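Local coordinates for protein phenol hydroxylase component phN (Pseudomonas stutzeri, PDB 3U52) that probably serves as the oxygen-activating diiron hydroxylase subunit of a multicomponent phenol hydroxylase, adding a hydroxyl group to phenols, at residues F54-T57 with M58-W62; R120-G124 with A125-V129; W351-K355 with E356-W360. All coordinates share one frame; numbering follows the deposited sequence.

Interaction 1: residues F54-T57 with M58-W62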
loop_
_atom_site.group_PDB
_atom_site.type_symbol
_atom_site.label_atom_id
_atom_site.label_comp_id
_atom_site.label_asym_id
_atom_site.label_seq_id
_atom_site.Cartn_x
_atom_site.Cartn_y
_atom_site.Cartn_z
ATOM N N PHE A 54 -4.338 26.149 -9.710
ATOM C CA PHE A 54 -3.732 24.886 -10.152
ATOM C C PHE A 54 -4.431 24.566 -11.460
ATOM O O PHE A 54 -5.562 25.024 -11.682
ATOM C CB PHE A 54 -3.962 23.731 -9.152
ATOM C CG PHE A 54 -5.331 23.731 -8.510
ATOM C CD1 PHE A 54 -6.416 23.123 -9.127
ATOM C CD2 PHE A 54 -5.538 24.380 -7.287
ATOM C CE1 PHE A 54 -7.716 23.169 -8.497
ATOM C CE2 PHE A 54 -6.795 24.439 -6.688
ATOM C CZ PHE A 54 -7.886 23.808 -7.305
ATOM N N ARG A 55 -3.764 23.782 -12.314
ATOM C CA ARG A 55 -4.281 23.450 -13.644
ATOM C C ARG A 55 -4.330 21.945 -13.861
ATOM O O ARG A 55 -3.515 21.399 -14.600
ATOM C CB ARG A 55 -3.438 24.091 -14.750
ATOM C CG ARG A 55 -3.408 25.602 -14.726
ATOM C CD ARG A 55 -2.507 26.205 -15.788
ATOM N NE ARG A 55 -2.701 27.666 -15.806
ATOM C CZ ARG A 55 -2.058 28.548 -15.036
ATOM N NH1 ARG A 55 -2.342 29.841 -15.132
ATOM N NH2 ARG A 55 -1.133 28.159 -14.166
ATOM N N LEU A 56 -5.323 21.295 -13.272
ATOM C CA LEU A 56 -5.472 19.860 -13.318
ATOM C C LEU A 56 -6.736 19.453 -14.052
ATOM O O LEU A 56 -7.853 19.656 -13.553
ATOM C CB LEU A 56 -5.612 19.339 -11.895
ATOM C CG LEU A 56 -4.479 18.715 -11.106
ATOM C CD1 LEU A 56 -5.130 18.282 -9.786
ATOM C CD2 LEU A 56 -3.896 17.512 -11.825
ATOM N N THR A 57 -6.600 18.865 -15.217
ATOM C CA THR A 57 -7.808 18.401 -15.885
ATOM C C THR A 57 -8.315 17.138 -15.168
ATOM O O THR A 57 -7.600 16.594 -14.307
ATOM C CB THR A 57 -7.580 18.180 -17.372
ATOM O OG1 THR A 57 -6.457 17.313 -17.529
ATOM C CG2 THR A 57 -7.334 19.502 -18.080
ATOM N N MET A 58 -9.554 16.728 -15.436
ATOM C CA MET A 58 -10.137 15.622 -14.686
ATOM C C MET A 58 -9.364 14.293 -14.853
ATOM O O MET A 58 -9.242 13.544 -13.897
ATOM C CB MET A 58 -11.617 15.419 -14.992
ATOM C CG MET A 58 -12.528 16.441 -14.323
ATOM S SD MET A 58 -12.189 16.690 -12.559
ATOM C CE MET A 58 -12.226 15.088 -11.818
ATOM N N ASP A 59 -8.850 14.024 -16.055
ATOM C CA ASP A 59 -8.109 12.771 -16.332
ATOM C C ASP A 59 -6.921 12.656 -15.373
ATOM O O ASP A 59 -6.751 11.637 -14.725
ATOM C CB ASP A 59 -7.637 12.701 -17.819
ATOM C CG ASP A 59 -6.778 13.906 -18.245
ATOM O OD1 ASP A 59 -7.237 15.059 -18.141
ATOM O OD2 ASP A 59 -5.613 13.733 -18.687
ATOM N N ALA A 60 -6.140 13.732 -15.272
ATOM C CA ALA A 60 -4.957 13.808 -14.416
ATOM C C ALA A 60 -5.298 13.783 -12.922
ATOM O O ALA A 60 -4.560 13.175 -12.137
ATOM C CB ALA A 60 -4.227 15.083 -14.730
ATOM N N TYR A 61 -6.416 14.429 -12.533
ATOM C CA TYR A 61 -6.930 14.355 -11.139
ATOM C C TYR A 61 -7.218 12.879 -10.748
ATOM O O TYR A 61 -6.691 12.368 -9.741
ATOM C CB TYR A 61 -8.182 15.243 -10.958
ATOM C CG TYR A 61 -8.710 15.212 -9.530
ATOM C CD1 TYR A 61 -9.674 14.260 -9.136
ATOM C CD2 TYR A 61 -8.211 16.096 -8.582
ATOM C CE1 TYR A 61 -10.130 14.179 -7.809
ATOM C CE2 TYR A 61 -8.670 16.037 -7.223
ATOM C CZ TYR A 61 -9.620 15.079 -6.864
ATOM O OH TYR A 61 -10.064 14.998 -5.552
ATOM N N TRP A 62 -8.029 12.175 -11.543
ATOM C CA TRP A 62 -8.364 10.798 -11.269
ATOM C C TRP A 62 -7.135 9.927 -11.190
ATOM O O TRP A 62 -7.022 9.125 -10.260
ATOM C CB TRP A 62 -9.261 10.216 -12.368
ATOM C CG TRP A 62 -10.689 10.839 -12.406
ATOM C CD1 TRP A 62 -11.498 11.166 -11.353
ATOM C CD2 TRP A 62 -11.417 11.123 -13.573
ATOM N NE1 TRP A 62 -12.733 11.624 -11.817
ATOM C CE2 TRP A 62 -12.702 11.595 -13.181
ATOM C CE3 TRP A 62 -11.149 10.936 -14.945
ATOM C CZ2 TRP A 62 -13.676 11.983 -14.119
ATOM C CZ3 TRP A 62 -12.133 11.325 -15.878
ATOM C CH2 TRP A 62 -13.364 11.839 -15.453
#
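Leu56 and Tyr61 meet across the first turn of helix 58-81 as a hydrophobic staple, the apolar pair formed by the residue just before the N-cap and the fourth residue of the helix. Thr57 is the N-cap between them.

The apolar contacts come from the two methyl branches of Leu56. CD1 approaches the Tyr61 ring at its edge, in the ring plane, 4.0 Å from CD2 of Tyr61, while CD2 of Leu56 lies 3.8 Å from CB of Ala60. A forked aliphatic side chain suits this place, because one branch can cover the aromatic edge and the other the small methyl. Tyr61 has CG anti to its backbone nitrogen (chi1 -179°), and its far end leads away from the loop. There its OH hydrogen-bonds Asp137 and an aromatic side chain of the chain of another protein. Leu56 and Tyr61 both pack on Met133 of helix 125-155, so the staple joins the helix start to a helix that carries iron ligands. The Tyr61 side chain is about 11 Å from a bound iron.

The polar contacts belong to Thr57. Its hydroxyl makes no capping bond; OG1 sits between the backbone N and the carbonyl carbon (chi1 53°), which turns it toward Asp59, the second residue of the helix, where an acidic side chain would probably be favoured by the helix dipole. Thr57 OG1 donates to Asp59 OD1, although the modelled 2.5 Å is doubtfully short. The carbonyl O of Thr57 accepts the N-H of Tyr61 at 3.0 Å in a nearly straight bond (161°), closing the first helical turn.

Interaction 2: residues R120-G124 with A125-V129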
loop_
_atom_site.group_PDB
_atom_site.type_symbol
_atom_site.label_atom_id
_atom_site.label_comp_id
_atom_site.label_asym_id
_atom_site.label_seq_id
_atom_site.Cartn_x
_atom_site.Cartn_y
_atom_site.Cartn_z
ATOM N N ARG A 120 -21.174 26.206 -7.112
ATOM C CA ARG A 120 -22.329 26.598 -7.947
ATOM C C ARG A 120 -22.598 28.146 -7.990
ATOM O O ARG A 120 -23.167 28.647 -8.958
ATOM C CB ARG A 120 -23.587 25.839 -7.482
ATOM C CG ARG A 120 -24.899 26.334 -8.101
ATOM C CD ARG A 120 -24.967 25.999 -9.621
ATOM N NE ARG A 120 -26.221 26.462 -10.219
ATOM C CZ ARG A 120 -26.508 27.729 -10.493
ATOM N NH1 ARG A 120 -25.617 28.728 -10.282
ATOM N NH2 ARG A 120 -27.706 27.988 -11.013
ATOM N N GLN A 121 -22.201 28.904 -6.972
ATOM C CA GLN A 121 -22.703 30.304 -6.835
ATOM C C GLN A 121 -21.989 31.375 -7.590
ATOM O O GLN A 121 -22.590 32.428 -7.805
ATOM C CB GLN A 121 -22.764 30.788 -5.380
ATOM C CG GLN A 121 -23.592 29.975 -4.453
ATOM C CD GLN A 121 -24.916 29.584 -5.005
ATOM O OE1 GLN A 121 -25.736 30.431 -5.503
ATOM N NE2 GLN A 121 -25.177 28.281 -4.922
ATOM N N PHE A 122 -20.709 31.145 -7.930
ATOM C CA PHE A 122 -19.854 32.172 -8.542
ATOM C C PHE A 122 -20.068 32.180 -10.036
ATOM O O PHE A 122 -20.136 31.096 -10.645
ATOM C CB PHE A 122 -18.360 31.923 -8.247
ATOM C CG PHE A 122 -17.998 32.102 -6.819
ATOM C CD1 PHE A 122 -18.374 33.270 -6.142
ATOM C CD2 PHE A 122 -17.282 31.138 -6.147
ATOM C CE1 PHE A 122 -18.052 33.493 -4.831
ATOM C CE2 PHE A 122 -16.964 31.329 -4.803
ATOM C CZ PHE A 122 -17.359 32.522 -4.136
ATOM N N SER A 123 -20.177 33.365 -10.630
ATOM C CA SER A 123 -20.375 33.440 -12.053
ATOM C C SER A 123 -19.103 33.239 -12.796
ATOM O O SER A 123 -19.132 33.080 -14.017
ATOM C CB SER A 123 -21.074 34.734 -12.516
ATOM O OG SER A 123 -20.410 35.918 -12.077
ATOM N N GLY A 124 -17.969 33.223 -12.094
ATOM C CA GLY A 124 -16.702 32.976 -12.799
ATOM C C GLY A 124 -16.427 31.487 -12.907
ATOM O O GLY A 124 -16.299 30.805 -11.877
ATOM N N ALA A 125 -16.335 30.980 -14.140
ATOM C CA ALA A 125 -16.255 29.535 -14.381
ATOM C C ALA A 125 -14.990 28.993 -13.757
ATOM O O ALA A 125 -14.987 27.896 -13.230
ATOM C CB ALA A 125 -16.302 29.203 -15.879
ATOM N N GLY A 126 -13.950 29.801 -13.810
ATOM C CA GLY A 126 -12.611 29.502 -13.259
ATOM C C GLY A 126 -12.653 29.277 -11.759
ATOM O O GLY A 126 -12.169 28.246 -11.273
ATOM N N ALA A 127 -13.233 30.219 -11.024
ATOM C CA ALA A 127 -13.470 30.048 -9.573
ATOM C C ALA A 127 -14.352 28.818 -9.215
ATOM O O ALA A 127 -14.082 28.125 -8.214
ATOM C CB ALA A 127 -13.994 31.302 -8.948
ATOM N N ARG A 128 -15.384 28.534 -10.008
ATOM C CA ARG A 128 -16.265 27.359 -9.762
ATOM C C ARG A 128 -15.517 26.030 -9.826
ATOM O O ARG A 128 -15.701 25.160 -8.967
ATOM C CB ARG A 128 -17.420 27.276 -10.785
ATOM C CG ARG A 128 -18.499 28.436 -10.622
ATOM C CD ARG A 128 -19.876 28.040 -11.178
ATOM N NE ARG A 128 -19.779 27.699 -12.605
ATOM C CZ ARG A 128 -19.817 28.595 -13.602
ATOM N NH1 ARG A 128 -19.707 28.207 -14.876
ATOM N NH2 ARG A 128 -20.001 29.884 -13.335
ATOM N N VAL A 129 -14.707 25.844 -10.863
ATOM C CA VAL A 129 -13.911 24.610 -10.935
ATOM C C VAL A 129 -12.926 24.441 -9.740
ATOM O O VAL A 129 -12.779 23.347 -9.225
ATOM C CB VAL A 129 -13.111 24.534 -12.251
ATOM C CG1 VAL A 129 -12.309 23.205 -12.333
ATOM C CG2 VAL A 129 -14.071 24.607 -13.420
#
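Arg128 folds back over the N-terminus of its own helix and donates from NH2 to the carbonyl O of Phe122, 3.0 Å away. The bond closes a short interhelical turn, in which residues 122-124 link helix 105-121 to helix 125-155, with Gly124 at the N-cap. It is nearly straight (169° at the hydrogen). The acceptor lies almost in the guanidinium plane, and the donor meets a lone pair of the oxygen in the carbonyl plane. Arginine suits the site because its long chain, bent at chi3 (-59°), can curl back to a carbonyl two residues before the N-cap. A second bond, Arg128 N to Gly124 O at 3.1 Å, begins the regular pattern of the helix, so one residue grips the turn with both backbone and side chain.

Farther out, the Phe122 ring reaches Ala127, whose CB is 4.3 Å from CD2 of Phe122. Ala127 presents only a methyl to the ring, which also packs on Pro187, Phe188 and Leu191 of helix 187-216 and comes within about 4 Å of a bound xenon; Phe188 and Leu191, with Trp47 and Trp50, line a xenon site. The turn thus borders an apolar pocket in the diiron domain, and the helices it joins carry the iron ligands Glu108, Glu138 and His141. The Ser123 hydroxyl hydrogen-bonds Glu37, and an apolar side chain of the chain of another protein packs on Arg128. One face of the Arg128 guanidinium lies over the backbone of the first helical residue, with Ala125 CA 3.6 Å above its plane, offset toward the rim.

Interaction 3: residues W351-K355 with E356-W360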
loop_
_atom_site.group_PDB
_atom_site.type_symbol
_atom_site.label_atom_id
_atom_site.label_comp_id
_atom_site.label_asym_id
_atom_site.label_seq_id
_atom_site.Cartn_x
_atom_site.Cartn_y
_atom_site.Cartn_z
ATOM N N TRP A 351 -6.039 13.939 32.754
ATOM C CA TRP A 351 -5.212 13.315 33.792
ATOM C C TRP A 351 -4.272 14.411 34.202
ATOM O O TRP A 351 -4.216 15.456 33.546
ATOM C CB TRP A 351 -4.385 12.129 33.225
ATOM C CG TRP A 351 -3.565 12.514 31.980
ATOM C CD1 TRP A 351 -2.306 13.075 31.979
ATOM C CD2 TRP A 351 -3.954 12.427 30.591
ATOM N NE1 TRP A 351 -1.895 13.354 30.686
ATOM C CE2 TRP A 351 -2.872 12.955 29.810
ATOM C CE3 TRP A 351 -5.080 11.944 29.922
ATOM C CZ2 TRP A 351 -2.908 12.993 28.402
ATOM C CZ3 TRP A 351 -5.121 12.007 28.500
ATOM C CH2 TRP A 351 -4.054 12.530 27.767
ATOM N N ILE A 352 -3.531 14.184 35.274
ATOM C CA ILE A 352 -2.474 15.117 35.631
ATOM C C ILE A 352 -1.177 14.732 34.875
ATOM O O ILE A 352 -0.807 13.588 34.880
ATOM C CB ILE A 352 -2.302 15.144 37.180
ATOM C CG1 ILE A 352 -3.601 15.682 37.802
ATOM C CG2 ILE A 352 -1.099 15.986 37.605
ATOM C CD1 ILE A 352 -3.702 15.416 39.276
ATOM N N PRO A 353 -0.505 15.694 34.214
ATOM C CA PRO A 353 0.738 15.425 33.495
ATOM C C PRO A 353 1.829 14.780 34.396
ATOM O O PRO A 353 1.893 15.084 35.601
ATOM C CB PRO A 353 1.176 16.833 33.013
ATOM C CG PRO A 353 0.360 17.836 33.945
ATOM C CD PRO A 353 -0.927 17.113 34.105
ATOM N N GLU A 354 2.666 13.912 33.824
ATOM C CA GLU A 354 3.786 13.297 34.578
ATOM C C GLU A 354 4.773 14.360 34.981
ATOM O O GLU A 354 4.800 15.423 34.380
ATOM C CB GLU A 354 4.527 12.242 33.741
ATOM C CG GLU A 354 3.674 11.192 33.106
ATOM C CD GLU A 354 2.808 10.448 34.117
ATOM O OE1 GLU A 354 1.649 10.130 33.764
ATOM O OE2 GLU A 354 3.272 10.180 35.253
ATOM N N LYS A 355 5.639 14.072 35.952
ATOM C CA LYS A 355 6.583 15.097 36.416
ATOM C C LYS A 355 7.560 15.535 35.274
ATOM O O LYS A 355 7.915 16.709 35.158
ATOM C CB LYS A 355 7.293 14.659 37.716
ATOM C CG LYS A 355 8.611 13.896 37.500
ATOM C CD LYS A 355 9.862 14.841 37.504
ATOM C CE LYS A 355 10.958 14.456 36.451
ATOM N NZ LYS A 355 11.578 13.087 36.592
ATOM N N GLU A 356 7.920 14.606 34.402
ATOM C CA GLU A 356 8.755 14.931 33.237
ATOM C C GLU A 356 8.082 15.886 32.213
ATOM O O GLU A 356 8.731 16.749 31.662
ATOM C CB GLU A 356 9.248 13.647 32.555
ATOM C CG GLU A 356 8.159 12.592 32.277
ATOM C CD GLU A 356 8.051 11.472 33.362
ATOM O OE1 GLU A 356 7.956 10.280 32.948
ATOM O OE2 GLU A 356 8.048 11.765 34.594
ATOM N N GLU A 357 6.780 15.719 31.982
ATOM C CA GLU A 357 6.014 16.618 31.127
ATOM C C GLU A 357 5.962 17.999 31.748
ATOM O O GLU A 357 6.140 19.005 31.084
ATOM C CB GLU A 357 4.612 16.065 30.930
ATOM C CG GLU A 357 4.570 14.734 30.189
ATOM C CD GLU A 357 3.125 14.241 29.981
ATOM O OE1 GLU A 357 2.557 13.565 30.892
ATOM O OE2 GLU A 357 2.553 14.547 28.912
ATOM N N MET A 358 5.760 18.056 33.049
ATOM C CA MET A 358 5.774 19.327 33.732
ATOM C C MET A 358 7.099 20.069 33.676
ATOM O O MET A 358 7.103 21.308 33.530
ATOM C CB MET A 358 5.288 19.157 35.155
ATOM C CG MET A 358 3.729 19.194 35.218
ATOM S SD MET A 358 2.994 18.906 36.776
ATOM C CE MET A 358 3.466 20.304 37.787
ATOM N N ASP A 359 8.221 19.352 33.804
ATOM C CA ASP A 359 9.529 20.014 33.624
ATOM C C ASP A 359 9.720 20.506 32.182
ATOM O O ASP A 359 10.295 21.570 31.970
ATOM C CB ASP A 359 10.696 19.112 34.065
ATOM C CG ASP A 359 10.574 18.652 35.532
ATOM O OD1 ASP A 359 9.789 19.244 36.316
ATOM O OD2 ASP A 359 11.252 17.656 35.887
ATOM N N TRP A 360 9.229 19.747 31.194
ATOM C CA TRP A 360 9.188 20.235 29.777
ATOM C C TRP A 360 8.350 21.503 29.685
ATOM O O TRP A 360 8.743 22.482 29.077
ATOM C CB TRP A 360 8.625 19.150 28.842
ATOM C CG TRP A 360 8.475 19.543 27.345
ATOM C CD1 TRP A 360 9.426 19.462 26.385
ATOM C CD2 TRP A 360 7.287 20.024 26.688
ATOM N NE1 TRP A 360 8.920 19.873 25.149
ATOM C CE2 TRP A 360 7.604 20.221 25.319
ATOM C CE3 TRP A 360 5.975 20.281 27.119
ATOM C CZ2 TRP A 360 6.669 20.684 24.392
ATOM C CZ3 TRP A 360 5.031 20.764 26.176
ATOM C CH2 TRP A 360 5.387 20.944 24.840
HETATM O O HOH W 1 0.232 15.410 29.653
#
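Glu357 reaches back to Glu354 because its CG lies anti to the carbonyl carbon (chi1 -64°) and the chain runs extended beyond it (chi2 -178°). That shape sets OE1 3.0 Å from the backbone N of Glu354, the N-cap of helix 355-364. The N-H meets OE1 on its anti side, 30° out of the carboxylate plane. This is the half of a capping box in which the third helical residue accepts the N-cap N-H, a place for which glutamate has the right length. The other oxygen, OE2, takes a hydrogen bond from a water 2.6 Å away, and that water accepts one from Trp351 NE1 at 3.1 Å. Salt bridges from OE1 to Arg92 and from OE2 to Lys287 would probably stabilise the negative charge, although the carboxylate of Glu354 lies nearby.

Pro353 and Met358 add a hydrophobic staple, their CG atoms 3.8 Å apart; the rigid ring gives the flexible thioether chain a fixed surface. On the exposed side of the helix start, Lys355 lays its CE 3.3 Å from Asp359 OD2, but its NZ stays beyond salt-bridge range, and Asp359 OD1 pairs with Arg374 instead.

The helix start is thus wedged between its neighbours: Met358 packs on Phe369 and Arg374 of helix 369-385, and Pro353 touches Tyr377 there, Trp336 of helix 331-342 and Tyr282 of helix 254-283.

How the interactions relate
All three contacts sit at the starts of helices, but each start is secured differently. Interactions 1 and 2 are near neighbours in the diiron domain, their centres about 17 Å apart, and helix 125-155 connects them: interaction 2 begins it, and interaction 1 packs on it. Interaction 3 lies on the opposite side of the chain's centre, about 48 and 51 Å from the others between centres. Interaction 2 is the buried one and relies on an arginine bound to a carbonyl; the other two are partly buried, and each has a hydrophobic staple. Interaction 3 has the most charge. The chain of another protein touches interactions 1 and 2, whereas no other chain of the assembly touches interaction 3.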